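Local coordinates for RctB replication initiator protein (Vibrio cholerae, PDB 5UBE) that initiates replication of the second chromosome of the cholera bacterium, its N-terminal domain, of the helix-turn-helix class, probably contributing to DNA binding, at residues L11-T14 with H15-H19; L62-T65 with T66-I69. One frame throughout, in Å; residues are numbered along the deposited sequence.

Contact 1: residues L11-T14 with H15-H19; sequences LPRT and HKDGH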
# COMPACT_ATOMS: atom_id res chain seq x y z
N LEU A 11 -8.35 -15.76 3.79
CA LEU A 11 -7.88 -15.85 5.16
C LEU A 11 -6.38 -16.12 5.18
O LEU A 11 -5.83 -16.64 4.21
CB LEU A 11 -8.63 -16.97 5.90
CG LEU A 11 -10.04 -16.63 6.40
CD1 LEU A 11 -10.06 -15.29 7.13
CD2 LEU A 11 -11.09 -16.64 5.29
N PRO A 12 -5.69 -15.77 6.28
CA PRO A 12 -6.18 -15.24 7.56
C PRO A 12 -6.52 -13.74 7.57
O PRO A 12 -6.92 -13.24 8.62
CB PRO A 12 -5.01 -15.53 8.50
CG PRO A 12 -3.81 -15.42 7.62
CD PRO A 12 -4.22 -15.95 6.28
N ARG A 13 -6.36 -13.04 6.44
CA ARG A 13 -6.69 -11.62 6.37
C ARG A 13 -8.16 -11.40 6.70
O ARG A 13 -9.02 -12.21 6.33
CB ARG A 13 -6.39 -11.07 4.97
CG ARG A 13 -4.96 -11.29 4.51
CD ARG A 13 -4.17 -10.02 4.55
NE ARG A 13 -2.83 -10.17 3.99
CZ ARG A 13 -1.72 -9.75 4.58
NH1 ARG A 13 -1.78 -9.12 5.75
NH2 ARG A 13 -0.54 -9.94 4.00
N THR A 14 -8.44 -10.31 7.43
CA THR A 14 -9.79 -9.87 7.79
C THR A 14 -9.83 -8.35 7.74
O THR A 14 -8.85 -7.69 7.37
CB THR A 14 -10.22 -10.33 9.19
OG1 THR A 14 -9.50 -9.57 10.18
CG2 THR A 14 -9.97 -11.81 9.40
N HIS A 15 -10.97 -7.78 8.15
CA HIS A 15 -11.10 -6.32 8.17
C HIS A 15 -10.09 -5.69 9.11
O HIS A 15 -9.61 -4.58 8.85
CB HIS A 15 -12.51 -5.91 8.58
CG HIS A 15 -13.57 -6.24 7.58
ND1 HIS A 15 -14.05 -5.33 6.66
CD2 HIS A 15 -14.26 -7.39 7.36
CE1 HIS A 15 -14.98 -5.90 5.92
NE2 HIS A 15 -15.12 -7.15 6.32
N LYS A 16 -9.76 -6.38 10.20
CA LYS A 16 -8.76 -5.92 11.16
C LYS A 16 -7.41 -5.62 10.51
O LYS A 16 -6.64 -4.83 11.06
CB LYS A 16 -8.61 -6.98 12.27
CG LYS A 16 -7.83 -6.53 13.49
CD LYS A 16 -7.65 -7.68 14.48
CE LYS A 16 -6.58 -7.38 15.52
NZ LYS A 16 -6.31 -8.55 16.40
N ASP A 17 -7.12 -6.21 9.35
CA ASP A 17 -5.84 -5.91 8.71
C ASP A 17 -5.79 -4.48 8.20
O ASP A 17 -4.70 -3.90 8.07
CB ASP A 17 -5.57 -6.90 7.57
CG ASP A 17 -5.34 -8.33 8.08
OD1 ASP A 17 -6.32 -8.97 8.51
OD2 ASP A 17 -4.18 -8.80 8.06
N GLY A 18 -6.95 -3.88 7.92
CA GLY A 18 -6.99 -2.54 7.38
C GLY A 18 -6.81 -2.53 5.87
O GLY A 18 -7.05 -3.52 5.17
N HIS A 19 -6.38 -1.39 5.37
CA HIS A 19 -6.14 -1.26 3.95
C HIS A 19 -4.98 -2.14 3.53
O HIS A 19 -4.10 -2.47 4.33
CB HIS A 19 -5.87 0.20 3.58
CG HIS A 19 -7.11 1.04 3.48
ND1 HIS A 19 -7.07 2.40 3.26
CD2 HIS A 19 -8.42 0.70 3.56
CE1 HIS A 19 -8.31 2.87 3.21
NE2 HIS A 19 -9.14 1.86 3.39
O HOH W 1 -7.35 -10.74 10.87

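Contact 2: residues L62-T65 with T66-I69; sequences LVST and TELI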
# COMPACT_ATOMS: atom_id res chain seq x y z
N LEU A 62 0.41 -9.51 -0.46
CA LEU A 62 -0.17 -8.32 0.15
C LEU A 62 0.64 -7.89 1.36
O LEU A 62 1.38 -8.69 1.95
CB LEU A 62 -1.63 -8.55 0.57
CG LEU A 62 -2.56 -9.25 -0.42
CD1 LEU A 62 -3.75 -9.84 0.29
CD2 LEU A 62 -3.00 -8.27 -1.52
N VAL A 63 0.49 -6.61 1.70
CA VAL A 63 0.95 -6.00 2.94
C VAL A 63 -0.19 -5.15 3.48
O VAL A 63 -0.80 -4.39 2.72
CB VAL A 63 2.21 -5.13 2.72
CG1 VAL A 63 2.55 -4.36 3.99
CG2 VAL A 63 3.39 -5.99 2.29
N SER A 64 -0.50 -5.27 4.76
CA SER A 64 -1.62 -4.51 5.29
C SER A 64 -1.11 -3.30 6.06
O SER A 64 0.07 -3.24 6.43
CB SER A 64 -2.50 -5.40 6.19
OG SER A 64 -1.76 -5.83 7.31
N THR A 65 -1.99 -2.31 6.26
CA THR A 65 -1.62 -1.19 7.14
C THR A 65 -1.32 -1.67 8.56
O THR A 65 -0.45 -1.11 9.24
CB THR A 65 -2.73 -0.11 7.14
OG1 THR A 65 -4.00 -0.71 7.45
CG2 THR A 65 -2.82 0.52 5.81
N THR A 66 -1.97 -2.75 9.00
CA THR A 66 -1.65 -3.30 10.33
C THR A 66 -0.20 -3.77 10.38
O THR A 66 0.53 -3.48 11.34
CB THR A 66 -2.61 -4.44 10.69
OG1 THR A 66 -3.90 -3.88 10.99
CG2 THR A 66 -2.10 -5.22 11.92
N GLU A 67 0.25 -4.48 9.34
CA GLU A 67 1.64 -4.91 9.28
C GLU A 67 2.58 -3.72 9.17
O GLU A 67 3.71 -3.78 9.68
CB GLU A 67 1.83 -5.90 8.11
CG GLU A 67 0.99 -7.17 8.24
CD GLU A 67 1.10 -8.12 7.04
OE1 GLU A 67 1.13 -7.65 5.89
OE2 GLU A 67 1.15 -9.35 7.25
N LEU A 68 2.15 -2.65 8.51
CA LEU A 68 2.99 -1.46 8.41
C LEU A 68 3.20 -0.82 9.77
O LEU A 68 4.33 -0.42 10.11
CB LEU A 68 2.37 -0.45 7.44
CG LEU A 68 2.37 -0.86 5.96
CD1 LEU A 68 1.92 0.29 5.08
CD2 LEU A 68 3.74 -1.36 5.50
N ILE A 69 2.13 -0.69 10.56
CA ILE A 69 2.27 -0.21 11.93
C ILE A 69 3.30 -1.04 12.68
O ILE A 69 4.26 -0.51 13.25
CB ILE A 69 0.90 -0.24 12.65
CG1 ILE A 69 -0.03 0.81 12.02
CG2 ILE A 69 1.07 0.00 14.16
CD1 ILE A 69 -1.49 0.59 12.40

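Contact 1: residues L11-T14 with H15-H19
Asp17 and Thr14 grip each other through two backbone hydrogen-bond donors. Thr14 N gives its hydrogen to Asp17 OD1 at 2.7 Å in an almost straight bond (172°), reaching the oxygen from above the carboxylate plane. In return Asp17 N donates to Thr14 O at 3.0 Å, closing the single 3-10 turn of residues 15-17, in the loop just before strand 20-22. Asp17 CG stands beside its own backbone N (chi1 -67°), and this swings the carboxylate back over the turn to Thr14. A weak bond of 3.2 Å from Lys16 N to Thr14 OG1 adds to the turn.

The charged pair is looser. Arg13 NH1 makes a salt bridge with Asp17 OD2, its hydrogen bond weak at 3.3 Å; OD2 lies at the guanidinium edge, in its plane, with the carboxylate turned 82° to it. The stronger partner of Arg13 is Asp60, which takes NE.

One water sits between Thr14 OG1, 2.5 Å away, and Asp17 OD1, to which it donates at 3.1 Å.

OD1 takes Thr14 N and the water, and OD2 has the weaker donor Arg13 NH1; this would be expected to favour the charged form of Asp17 and to fix its rotation.

Contact 2: residues L62-T65 with T66-I69
Strand 62-64 runs straight into helix 65-71, where Leu68 N donates to Ser64 O at 3.0 Å and Ile69 N to Thr65 O at 2.9 Å to start the helical bonding. Ser64 is the N-cap, and with Glu67 it forms a capping box. Glu67 N donates to Ser64 OG at 3.2 Å; the hydroxyl is brought under the first turn because OG lies between its backbone N and carbonyl carbon (chi1 63°). The reciprocal bond runs from Ser64 N to Glu67 OE1 at 3.1 Å, meeting the oxygen on its anti side, 30° out of the carboxylate plane. With CG beside its own N and the chain extended beyond it, Glu67 runs back alongside the serine to Ser64 N. Its other oxygen, OE2, is held by a salt bridge from Arg54 of helix 42-55, a second-shell grip on the box.

On the buried side, Val63 and Leu68 cross at about a right angle. Leu68 also packs on Leu47, Leu50 and Ile51 of helix 42-55 and on Ile81 of helix 78-91, tying the new helix to both neighbours. The apolar touch between strand and helix is made by methyl groups, Val63 CG1 lying 3.6 Å from Leu68 CD2.

Contact 1 lies in the loop before strand 20-22, at the surface; contact 2 is partly buried, where strand 62-64 turns into helix 65-71. Their centres are 9 Å apart, and they touch just beyond the paired strands 20-22 and 62-64: two probable hydrogen bonds join them, His19 O with Thr65 N (2.9 Å) and Lys16 O with Thr66 OG1. Both use a side-chain oxygen to take a backbone N-H three residues away. In 11-19, however, water completes a polar surface turn, whereas in 62-69 a capping box, itself backed by a salt bridge, is joined to apolar packing against helices 42-55 and 78-91. Arg13 also makes a long, weak ion pair with Glu67.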